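Local coordinates for protein Rep (Escherichia coli, PDB 3VW4) that binds the replication origin of plasmid ColE2-P9 through this C-terminal DNA-binding domain and takes part in unwinding the duplex to start replication, at residues R9-L13 / L50-L54; V17-A21 / W35-V39. All coordinates share one frame; numbering follows the deposited sequence.

Contact 1 of 2, residues R9-L13 / L50-L54. With SO4 (sulfate ion), chain G; nucleotides of chain D.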
ATOM      1  N   ARG A   9      -0.245  23.280 -14.298  1.00 12.34           N
ATOM      2  CA  ARG A   9      -1.371  22.864 -13.508  1.00 10.88           C
ATOM      3  C   ARG A   9      -1.753  21.453 -13.943  1.00  9.69           C
ATOM      4  O   ARG A   9      -2.071  20.580 -13.098  1.00  9.16           O
ATOM      5  CB  ARG A   9      -2.482  23.840 -13.677  1.00 10.90           C
ATOM      6  CG  ARG A   9      -2.168  25.168 -13.065  1.00 11.55           C
ATOM      7  CD  ARG A   9      -3.204  26.147 -13.529  1.00 12.00           C
ATOM      8  NE  ARG A   9      -2.825  26.657 -14.834  1.00 12.24           N
ATOM      9  CZ  ARG A   9      -3.514  27.540 -15.568  1.00 13.04           C
ATOM     10  NH1 ARG A   9      -4.685  28.077 -15.152  1.00 13.68           N
ATOM     11  NH2 ARG A   9      -3.004  27.911 -16.734  1.00 13.44           N
ATOM     12  N   ASN A  10      -1.645  21.189 -15.240  1.00  9.30           N
ATOM     13  CA  ASN A  10      -1.916  19.855 -15.703  1.00  8.50           C
ATOM     14  C   ASN A  10      -1.095  18.837 -14.898  1.00  8.11           C
ATOM     15  O   ASN A  10      -1.654  17.931 -14.262  1.00  7.56           O
ATOM     16  CB  ASN A  10      -1.759  19.723 -17.208  1.00  9.06           C
ATOM     17  CG  ASN A  10      -2.182  18.365 -17.695  1.00  8.77           C
ATOM     18  OD1 ASN A  10      -1.549  17.321 -17.336  1.00  8.53           O
ATOM     19  ND2 ASN A  10      -3.236  18.328 -18.507  1.00  9.01           N
ATOM     20  N   TYR A  11       0.214  18.995 -14.908  1.00  8.63           N
ATOM     21  CA  TYR A  11       1.112  18.183 -14.104  1.00  8.85           C
ATOM     22  C   TYR A  11       0.574  17.960 -12.684  1.00  8.55           C
ATOM     23  O   TYR A  11       0.358  16.861 -12.167  1.00  8.25           O
ATOM     24  CB  TYR A  11       2.480  18.874 -14.052  1.00  9.87           C
ATOM     25  CG  TYR A  11       3.592  18.116 -13.354  1.00 10.62           C
ATOM     26  CD1 TYR A  11       3.741  18.156 -11.955  1.00 11.02           C
ATOM     27  CD2 TYR A  11       4.515  17.383 -14.077  1.00 11.47           C
ATOM     28  CE1 TYR A  11       4.752  17.459 -11.305  1.00 12.15           C
ATOM     29  CE2 TYR A  11       5.522  16.676 -13.436  1.00 12.64           C
ATOM     30  CZ  TYR A  11       5.632  16.713 -12.059  1.00 12.97           C
ATOM     31  OH  TYR A  11       6.676  16.029 -11.457  1.00 14.61           O
ATOM     32  N   HIS A  12       0.346  19.051 -12.054  1.00  8.99           N
ATOM     33  CA  HIS A  12       0.031  19.011 -10.691  1.00  9.50           C
ATOM     34  C   HIS A  12      -1.217  18.210 -10.495  1.00  8.86           C
ATOM     35  O   HIS A  12      -1.300  17.375  -9.580  1.00  9.24           O
ATOM     36  CB  HIS A  12      -0.191  20.422 -10.272  1.00 10.25           C
ATOM     37  CG  HIS A  12      -0.713  20.521  -8.931  1.00 11.15           C
ATOM     38  ND1 HIS A  12      -2.056  20.751  -8.678  1.00 11.14           N
ATOM     39  CD2 HIS A  12      -0.087  20.322  -7.718  1.00 12.42           C
ATOM     40  CE1 HIS A  12      -2.239  20.761  -7.350  1.00 12.37           C
ATOM     41  NE2 HIS A  12      -1.026  20.484  -6.764  1.00 13.23           N
ATOM     42  N   LEU A  13      -2.215  18.446 -11.326  1.00  8.19           N
ATOM     43  CA  LEU A  13      -3.379  17.616 -11.235  1.00  7.73           C
ATOM     44  C   LEU A  13      -3.062  16.149 -11.573  1.00  7.48           C
ATOM     45  O   LEU A  13      -3.509  15.271 -10.864  1.00  7.50           O
ATOM     46  CB  LEU A  13      -4.494  18.154 -12.107  1.00  7.44           C
ATOM     47  CG  LEU A  13      -5.556  19.130 -11.603  1.00  8.00           C
ATOM     48  CD1 LEU A  13      -5.454  19.667 -10.185  1.00  8.81           C
ATOM     49  CD2 LEU A  13      -5.598  20.235 -12.595  1.00  8.27           C
ATOM     50  N   LEU A  50      -7.183  25.476  -7.182  1.00 15.24           N
ATOM     51  CA  LEU A  50      -6.203  26.353  -7.791  1.00 14.93           C
ATOM     52  C   LEU A  50      -6.777  27.724  -7.913  1.00 16.56           C
ATOM     53  O   LEU A  50      -7.962  27.865  -8.149  1.00 17.30           O
ATOM     54  CB  LEU A  50      -5.882  25.889  -9.199  1.00 13.01           C
ATOM     55  CG  LEU A  50      -5.219  24.534  -9.290  1.00 11.47           C
ATOM     56  CD1 LEU A  50      -5.118  24.067 -10.736  1.00 10.11           C
ATOM     57  CD2 LEU A  50      -3.875  24.581  -8.575  1.00 11.79           C
ATOM     58  N   PRO A  51      -5.933  28.743  -7.804  1.00 17.32           N
ATOM     59  CA  PRO A  51      -6.386  30.094  -7.964  1.00 19.00           C
ATOM     60  C   PRO A  51      -7.006  30.315  -9.363  1.00 18.35           C
ATOM     61  O   PRO A  51      -7.997  31.065  -9.496  1.00 19.99           O
ATOM     62  CB  PRO A  51      -5.093  30.909  -7.785  1.00 19.42           C
ATOM     63  CG  PRO A  51      -4.191  30.042  -7.008  1.00 18.91           C
ATOM     64  CD  PRO A  51      -4.488  28.677  -7.520  1.00 16.89           C
ATOM     65  N   VAL A  52      -6.416  29.700 -10.395  1.00 16.40           N
ATOM     66  CA  VAL A  52      -6.962  29.801 -11.725  1.00 16.12           C
ATOM     67  C   VAL A  52      -7.183  28.428 -12.258  1.00 14.53           C
ATOM     68  O   VAL A  52      -6.362  27.889 -12.962  1.00 13.21           O
ATOM     69  CB  VAL A  52      -6.104  30.633 -12.686  1.00 16.09           C
ATOM     70  CG1 VAL A  52      -6.900  30.923 -13.935  1.00 16.70           C
ATOM     71  CG2 VAL A  52      -5.712  31.963 -12.060  1.00 17.67           C
ATOM     72  N   PRO A  53      -8.337  27.850 -11.950  1.00 14.91           N
ATOM     73  CA  PRO A  53      -8.640  26.444 -12.326  1.00 13.54           C
ATOM     74  C   PRO A  53      -8.606  26.230 -13.834  1.00 13.01           C
ATOM     75  O   PRO A  53      -8.938  27.116 -14.592  1.00 14.17           O
ATOM     76  CB  PRO A  53     -10.075  26.265 -11.857  1.00 14.82           C
ATOM     77  CG  PRO A  53     -10.316  27.415 -10.950  1.00 16.76           C
ATOM     78  CD  PRO A  53      -9.497  28.540 -11.388  1.00 17.01           C
ATOM     79  N   LEU A  54      -8.230  25.042 -14.275  1.00 11.60           N
ATOM     80  CA  LEU A  54      -8.389  24.643 -15.669  1.00 11.55           C
ATOM     81  C   LEU A  54      -9.860  24.454 -16.043  1.00 12.73           C
ATOM     82  O   LEU A  54     -10.722  24.386 -15.201  1.00 13.36           O
ATOM     83  CB  LEU A  54      -7.685  23.340 -15.865  1.00 10.09           C
ATOM     84  CG  LEU A  54      -6.227  23.507 -16.220  1.00  9.58           C
ATOM     85  CD1 LEU A  54      -5.550  24.849 -16.029  1.00 10.24           C
ATOM     86  CD2 LEU A  54      -5.441  22.402 -15.543  1.00  8.40           C
TER
HETATM   87  S   SO4 G 301       0.385  26.700 -16.640  1.00 10.21           S
HETATM   88  O1  SO4 G 301       1.484  25.762 -17.096  1.00  9.59           O
HETATM   89  O2  SO4 G 301      -0.313  27.468 -17.679  1.00 10.17           O
HETATM   90  O3  SO4 G 301      -0.607  25.888 -15.778  1.00 11.19           O
HETATM   91  O4  SO4 G 301       0.747  27.788 -15.688  1.00 11.15           O
ATOM     92  P    DG D   1       0.713   8.122 -21.324  1.00 94.13           P
ATOM     93  OP1  DG D   1       0.475   8.754 -22.671  1.00 73.72           O
ATOM     94  OP2  DG D   1      -0.249   7.067 -20.788  1.00 63.09           O
ATOM     95  O5'  DG D   1       2.254   7.802 -20.982  1.00 56.73           O
ATOM     96  C5'  DG D   1       3.348   8.704 -21.258  1.00 28.00           C
ATOM     97  C4'  DG D   1       3.641   9.585 -20.065  1.00 19.14           C
ATOM     98  O4'  DG D   1       2.667  10.645 -19.983  1.00 14.96           O
ATOM     99  C3'  DG D   1       3.672   8.913 -18.690  1.00 14.61           C
ATOM    100  O3'  DG D   1       4.988   9.057 -18.153  1.00 11.58           O
ATOM    101  C2'  DG D   1       2.732   9.742 -17.819  1.00 12.82           C
ATOM    102  C1'  DG D   1       2.378  10.966 -18.633  1.00 12.14           C
ATOM    103  N9   DG D   1       0.977  11.353 -18.594  1.00 11.29           N
ATOM    104  C8   DG D   1      -0.095  10.588 -18.987  1.00 11.04           C
ATOM    105  N7   DG D   1      -1.232  11.227 -18.927  1.00 10.06           N
ATOM    106  C5   DG D   1      -0.883  12.507 -18.512  1.00 10.58           C
ATOM    107  C6   DG D   1      -1.700  13.634 -18.211  1.00 10.48           C
ATOM    108  O6   DG D   1      -2.922  13.750 -18.312  1.00 11.08           O
ATOM    109  N1   DG D   1      -0.944  14.717 -17.801  1.00 10.52           N
ATOM    110  C2   DG D   1       0.421  14.717 -17.661  1.00 11.36           C
ATOM    111  N2   DG D   1       0.963  15.871 -17.235  1.00 11.62           N
ATOM    112  N3   DG D   1       1.191  13.663 -17.888  1.00 10.31           N
ATOM    113  C4   DG D   1       0.481  12.610 -18.335  1.00 10.72           C
TER
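Arg9 runs its side chain from helix 7-24 across Leu54 and Leu50 to the backbone of Val52, in the loop that follows helix 32-49. CB lies 3.8 Å from Leu54 CD2, and CG meets Leu50 CD1 at 3.9 Å; the bend at CD (chi3 -83°) then turns the head towards the loop and the sulfate. NE, together with the residue's own backbone N, donates to sulfate O3. CZ is 3.4 Å from Leu54 CD1, which sits over one face of the guanidinium, towards its rim. At the tip the two terminal nitrogens part company: NH2 reaches sulfate O2 at 2.9 Å, while NH1 gives Val52 O a 2.8 Å hydrogen bond that stays in the guanidinium plane, although it is tilted 24° from the carbonyl plane. On the same side of the helix, the Leu13 and Leu54 side chains pass in opposite directions, CD2 to CD2 at 3.7 Å, and Leu13 itself packs on helix 32-49. The next residue round the helix, Asn10, faces the DNA: its OD1 accepts from both N1 (2.7 Å) and N2 of DG1 of chain D, and Glu58 takes its ND2, which sets the amide's rotation. The sulfate probably came from the crystallisation liquor, but its cradle is suited to an anion, with His8 N adding a further bond, while Asn10 uses the donors that guanine would offer to a pairing cytosine.

Contact 2 of 2, residues V17-A21 / W35-V39; sequences VRKWA and WLDAV. With nucleotides of chain D; nucleotides of chain C.
In the helical bundle of the PriCT-1 (primase C-terminal 1) region, Val39 of helix 32-49 is lodged between two tryptophans, Trp20 from helix 7-24 and Trp35 from its own helix. The local axes pass 12.0 Å apart at 134°, a spacing bridged by large side chains. Val39 CG2 lies at the edge of the Trp20 ring, in its plane and 3.8 Å from CZ3, and at the same time 3.6 Å above the plane of the Trp35 ring, off towards its rim. The two indoles arrive from opposite directions with six-membered rings 11° from parallel, but they are slid so far apart that they barely overlap; their closest atoms are Trp20 CZ3 and Trp35 CH2, at 4.1 Å. Trp35 also presses CZ2 against Ala21 CB at 3.8 Å, while its NE1 is satisfied by Thr70. Alongside, Val17 CG1 meets Val39 CG1 at 4.0 Å, and Ile66 of helix 56-73 packs on Val17 and Ala21. Arg18 leaves on the DNA side: with CG set between backbone N and carbonyl carbon (chi1 82°), its chain extends until C4' of DA2 of chain D lies over one guanidinium face. NH2 forms a salt bridge with Glu15, and NH1 a hydrogen bond with Tyr22 OH. A leucine here would probably leave Glu15 without this cationic mate, the Tyr22 hydroxyl without this donor and the DA2 sugar without its flat cover. The result is an all-helical bundle core: helices 7-24, 32-49 and 56-73 share an apolar interior, and Arg18 points from the first of them to the origin DNA.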
ATOM      1  N   VAL A  17      -3.745  13.307  -8.413  1.00 10.13           N
ATOM      2  CA  VAL A  17      -4.774  12.341  -8.610  1.00  9.46           C
ATOM      3  C   VAL A  17      -4.248  10.903  -8.952  1.00  9.39           C
ATOM      4  O   VAL A  17      -4.858   9.887  -8.546  1.00  9.31           O
ATOM      5  CB  VAL A  17      -5.750  12.864  -9.693  1.00  8.56           C
ATOM      6  CG1 VAL A  17      -6.710  11.804 -10.174  1.00  7.97           C
ATOM      7  CG2 VAL A  17      -6.512  14.047  -9.177  1.00  9.01           C
ATOM      8  N   ARG A  18      -3.154  10.776  -9.708  1.00  9.17           N
ATOM      9  CA  ARG A  18      -2.792   9.424 -10.103  1.00  9.10           C
ATOM     10  C   ARG A  18      -2.394   8.638  -8.854  1.00 10.14           C
ATOM     11  O   ARG A  18      -2.670   7.470  -8.722  1.00  9.92           O
ATOM     12  CB  ARG A  18      -1.736   9.430 -11.236  1.00  9.14           C
ATOM     13  CG  ARG A  18      -0.289   9.616 -10.798  1.00  9.99           C
ATOM     14  CD  ARG A  18       0.617   9.619 -11.996  1.00 10.20           C
ATOM     15  NE  ARG A  18       1.855  10.229 -11.613  1.00 11.18           N
ATOM     16  CZ  ARG A  18       2.894   9.556 -11.133  1.00 12.63           C
ATOM     17  NH1 ARG A  18       2.845   8.225 -10.979  1.00 13.08           N
ATOM     18  NH2 ARG A  18       3.967  10.226 -10.795  1.00 13.58           N
ATOM     19  N   LYS A  19      -1.808   9.335  -7.905  1.00 11.61           N
ATOM     20  CA  LYS A  19      -1.310   8.692  -6.703  1.00 13.66           C
ATOM     21  C   LYS A  19      -2.472   8.253  -5.821  1.00 13.70           C
ATOM     22  O   LYS A  19      -2.391   7.226  -5.112  1.00 15.46           O
ATOM     23  CB  LYS A  19      -0.363   9.604  -5.915  1.00 15.75           C
ATOM     24  CG  LYS A  19       1.143   9.301  -6.045  1.00 18.40           C
ATOM     25  CD  LYS A  19       1.811  10.292  -7.029  1.00 19.64           C
ATOM     26  CE  LYS A  19       3.168  10.908  -6.540  1.00 23.67           C
ATOM     27  NZ  LYS A  19       4.337   9.935  -6.472  1.00 26.28           N
ATOM     28  N   TRP A  20      -3.538   9.056  -5.868  1.00 11.97           N
ATOM     29  CA  TRP A  20      -4.746   8.803  -5.106  1.00 11.41           C
ATOM     30  C   TRP A  20      -5.464   7.615  -5.726  1.00 10.24           C
ATOM     31  O   TRP A  20      -5.744   6.663  -5.046  1.00 10.74           O
ATOM     32  CB  TRP A  20      -5.588  10.052  -5.096  1.00 10.90           C
ATOM     33  CG  TRP A  20      -7.056   9.779  -4.792  1.00 10.93           C
ATOM     34  CD1 TRP A  20      -7.701   9.792  -3.549  1.00 12.38           C
ATOM     35  CD2 TRP A  20      -8.102   9.420  -5.744  1.00  9.60           C
ATOM     36  NE1 TRP A  20      -8.999   9.499  -3.703  1.00 12.21           N
ATOM     37  CE2 TRP A  20      -9.314   9.287  -4.973  1.00 10.59           C
ATOM     38  CE3 TRP A  20      -8.141   9.233  -7.093  1.00  8.25           C
ATOM     39  CZ2 TRP A  20     -10.500   8.954  -5.539  1.00 10.27           C
ATOM     40  CZ3 TRP A  20      -9.352   8.895  -7.674  1.00  8.03           C
ATOM     41  CH2 TRP A  20     -10.513   8.715  -6.891  1.00  8.93           C
ATOM     42  N   ALA A  21      -5.746   7.666  -7.021  1.00  8.68           N
ATOM     43  CA  ALA A  21      -6.300   6.568  -7.744  1.00  8.05           C
ATOM     44  C   ALA A  21      -5.651   5.183  -7.625  1.00  8.61           C
ATOM     45  O   ALA A  21      -6.375   4.172  -7.690  1.00  8.30           O
ATOM     46  CB  ALA A  21      -6.390   6.919  -9.181  1.00  7.05           C
ATOM     47  N   TRP A  35     -15.831   4.387 -12.408  1.00  8.02           N
ATOM     48  CA  TRP A  35     -14.483   4.764 -12.094  1.00  6.87           C
ATOM     49  C   TRP A  35     -14.107   5.994 -12.897  1.00  6.72           C
ATOM     50  O   TRP A  35     -13.426   6.884 -12.447  1.00  6.25           O
ATOM     51  CB  TRP A  35     -13.616   3.560 -12.456  1.00  6.33           C
ATOM     52  CG  TRP A  35     -12.161   3.763 -12.161  1.00  5.51           C
ATOM     53  CD1 TRP A  35     -11.087   3.566 -13.023  1.00  5.25           C
ATOM     54  CD2 TRP A  35     -11.577   4.162 -10.871  1.00  5.29           C
ATOM     55  NE1 TRP A  35      -9.905   3.856 -12.375  1.00  4.82           N
ATOM     56  CE2 TRP A  35     -10.162   4.239 -11.070  1.00  4.83           C
ATOM     57  CE3 TRP A  35     -12.101   4.502  -9.620  1.00  5.80           C
ATOM     58  CZ2 TRP A  35      -9.326   4.637 -10.087  1.00  4.85           C
ATOM     59  CZ3 TRP A  35     -11.224   4.910  -8.613  1.00  5.88           C
ATOM     60  CH2 TRP A  35      -9.872   4.955  -8.854  1.00  5.38           C
ATOM     61  N   LEU A  36     -14.593   6.083 -14.116  1.00  7.42           N
ATOM     62  CA  LEU A  36     -14.181   7.189 -14.958  1.00  7.51           C
ATOM     63  C   LEU A  36     -14.747   8.417 -14.314  1.00  7.94           C
ATOM     64  O   LEU A  36     -14.017   9.406 -14.156  1.00  7.44           O
ATOM     65  CB  LEU A  36     -14.718   7.050 -16.339  1.00  8.75           C
ATOM     66  CG  LEU A  36     -14.029   7.692 -17.513  1.00  9.12           C
ATOM     67  CD1 LEU A  36     -15.118   8.150 -18.484  1.00 11.06           C
ATOM     68  CD2 LEU A  36     -13.084   8.830 -17.135  1.00  8.17           C
ATOM     69  N   ASP A  37     -16.027   8.366 -13.921  1.00  9.11           N
ATOM     70  CA  ASP A  37     -16.642   9.510 -13.313  1.00 10.02           C
ATOM     71  C   ASP A  37     -15.950   9.847 -11.985  1.00  9.26           C
ATOM     72  O   ASP A  37     -15.572  11.011 -11.756  1.00  9.31           O
ATOM     73  CB  ASP A  37     -18.125   9.315 -13.210  1.00 11.85           C
ATOM     74  CG  ASP A  37     -18.833   9.305 -14.607  1.00 13.32           C
ATOM     75  OD1 ASP A  37     -18.214   9.786 -15.692  1.00 13.15           O
ATOM     76  OD2 ASP A  37     -20.087   8.845 -14.626  1.00 15.15           O
ATOM     77  N   ALA A  38     -15.625   8.808 -11.219  1.00  8.64           N
ATOM     78  CA  ALA A  38     -14.954   8.996  -9.950  1.00  8.36           C
ATOM     79  C   ALA A  38     -13.649   9.800 -10.062  1.00  7.39           C
ATOM     80  O   ALA A  38     -13.445  10.745  -9.244  1.00  7.91           O
ATOM     81  CB  ALA A  38     -14.716   7.705  -9.209  1.00  8.08           C
ATOM     82  N   VAL A  39     -12.804   9.466 -11.039  1.00  6.36           N
ATOM     83  CA  VAL A  39     -11.502  10.039 -11.095  1.00  5.63           C
ATOM     84  C   VAL A  39     -11.587  11.480 -11.606  1.00  6.12           C
ATOM     85  O   VAL A  39     -11.063  12.421 -10.954  1.00  6.32           O
ATOM     86  CB  VAL A  39     -10.640   9.200 -11.985  1.00  4.91           C
ATOM     87  CG1 VAL A  39      -9.392   9.950 -12.459  1.00  4.51           C
ATOM     88  CG2 VAL A  39     -10.341   7.910 -11.248  1.00  4.73           C
TER
ATOM     89  P    DA D   2       5.668   7.791 -17.523  1.00 11.13           P
ATOM     90  OP1  DA D   2       7.049   8.172 -17.285  1.00 10.96           O
ATOM     91  OP2  DA D   2       5.264   6.721 -18.505  1.00 10.40           O
ATOM     92  O5'  DA D   2       5.184   7.333 -16.051  1.00  9.41           O
ATOM     93  C5'  DA D   2       5.037   8.237 -14.920  1.00  7.70           C
ATOM     94  C4'  DA D   2       4.467   7.495 -13.720  1.00  7.25           C
ATOM     95  O4'  DA D   2       3.013   7.385 -13.763  1.00  6.99           O
ATOM     96  C3'  DA D   2       4.915   6.053 -13.543  1.00  6.62           C
ATOM     97  O3'  DA D   2       4.624   5.731 -12.214  1.00  6.30           O
ATOM     98  C2'  DA D   2       3.943   5.323 -14.455  1.00  6.72           C
ATOM     99  C1'  DA D   2       2.643   6.085 -14.236  1.00  6.36           C
ATOM    100  N9   DA D   2       1.744   6.278 -15.375  1.00  5.88           N
ATOM    101  C8   DA D   2       1.985   6.310 -16.721  1.00  5.63           C
ATOM    102  N7   DA D   2       0.915   6.551 -17.444  1.00  5.19           N
ATOM    103  C5   DA D   2      -0.082   6.762 -16.503  1.00  5.16           C
ATOM    104  C6   DA D   2      -1.430   7.135 -16.619  1.00  5.10           C
ATOM    105  N6   DA D   2      -2.058   7.327 -17.786  1.00  4.92           N
ATOM    106  N1   DA D   2      -2.144   7.260 -15.480  1.00  5.18           N
ATOM    107  C2   DA D   2      -1.540   7.016 -14.315  1.00  5.14           C
ATOM    108  N3   DA D   2      -0.277   6.692 -14.076  1.00  5.36           N
ATOM    109  C4   DA D   2       0.411   6.595 -15.226  1.00  5.51           C
TER
ATOM    110  P    DT C  20       4.059   7.914  -0.598  1.00 81.54           P
ATOM    111  OP1  DT C  20       3.382   6.582  -0.584  1.00 91.75           O
ATOM    112  OP2  DT C  20       3.327   9.075  -1.154  1.00 80.97           O
ATOM    113  O5'  DT C  20       4.531   8.305   0.880  1.00 93.98           O
ATOM    114  C5'  DT C  20       4.504   7.368   1.996  1.00 96.98           C
ATOM    115  C4'  DT C  20       3.128   7.285   2.622  1.00 96.77           C
ATOM    116  O4'  DT C  20       2.216   8.159   1.922  1.00104.25           O
ATOM    117  C3'  DT C  20       2.488   5.900   2.567  1.00 84.84           C
ATOM    118  O3'  DT C  20       2.726   5.221   3.800  1.00 80.54           O
ATOM    119  C2'  DT C  20       1.000   6.186   2.455  1.00 84.29           C
ATOM    120  C1'  DT C  20       0.894   7.652   2.025  1.00100.86           C
ATOM    121  N1   DT C  20       0.192   7.909   0.733  1.00111.12           N
ATOM    122  C2   DT C  20      -0.504   9.095   0.600  1.00105.46           C
ATOM    123  O2   DT C  20      -0.547   9.947   1.476  1.00 90.07           O
ATOM    124  N3   DT C  20      -1.144   9.252  -0.609  1.00100.64           N
ATOM    125  C4   DT C  20      -1.159   8.364  -1.673  1.00 91.40           C
ATOM    126  O4   DT C  20      -1.772   8.649  -2.699  1.00 65.99           O
ATOM    127  C5   DT C  20      -0.412   7.138  -1.464  1.00 98.46           C
ATOM    128  C7   DT C  20      -0.371   6.113  -2.558  1.00 83.27           C
ATOM    129  C6   DT C  20       0.220   6.977  -0.290  1.00106.77           C
TER

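Contacts 1 and 2 lie on successive portions of helix 7-24, their centres 16 Å apart, and contact 2 is nested inside the chain segment that contact 1 closes. Leu13 and Val17, one turn apart, both pack on Val43 and Tyr46, so helix 32-49 gives the two contacts a shared apolar seam. Other residues of helix 7-24 meet the origin DNA: Asn10 in contact 1 reads DG1 of chain D, and Arg18 in contact 2 covers the sugar of the next nucleotide, DA2. Lys19 lies beside DT20 of chain C. With Asn10 occupying the DG1 donors that would serve a pairing cytosine, this end of the helix is consistent with DNA opened from its base pairing, as expected of a protein that unwinds its origin.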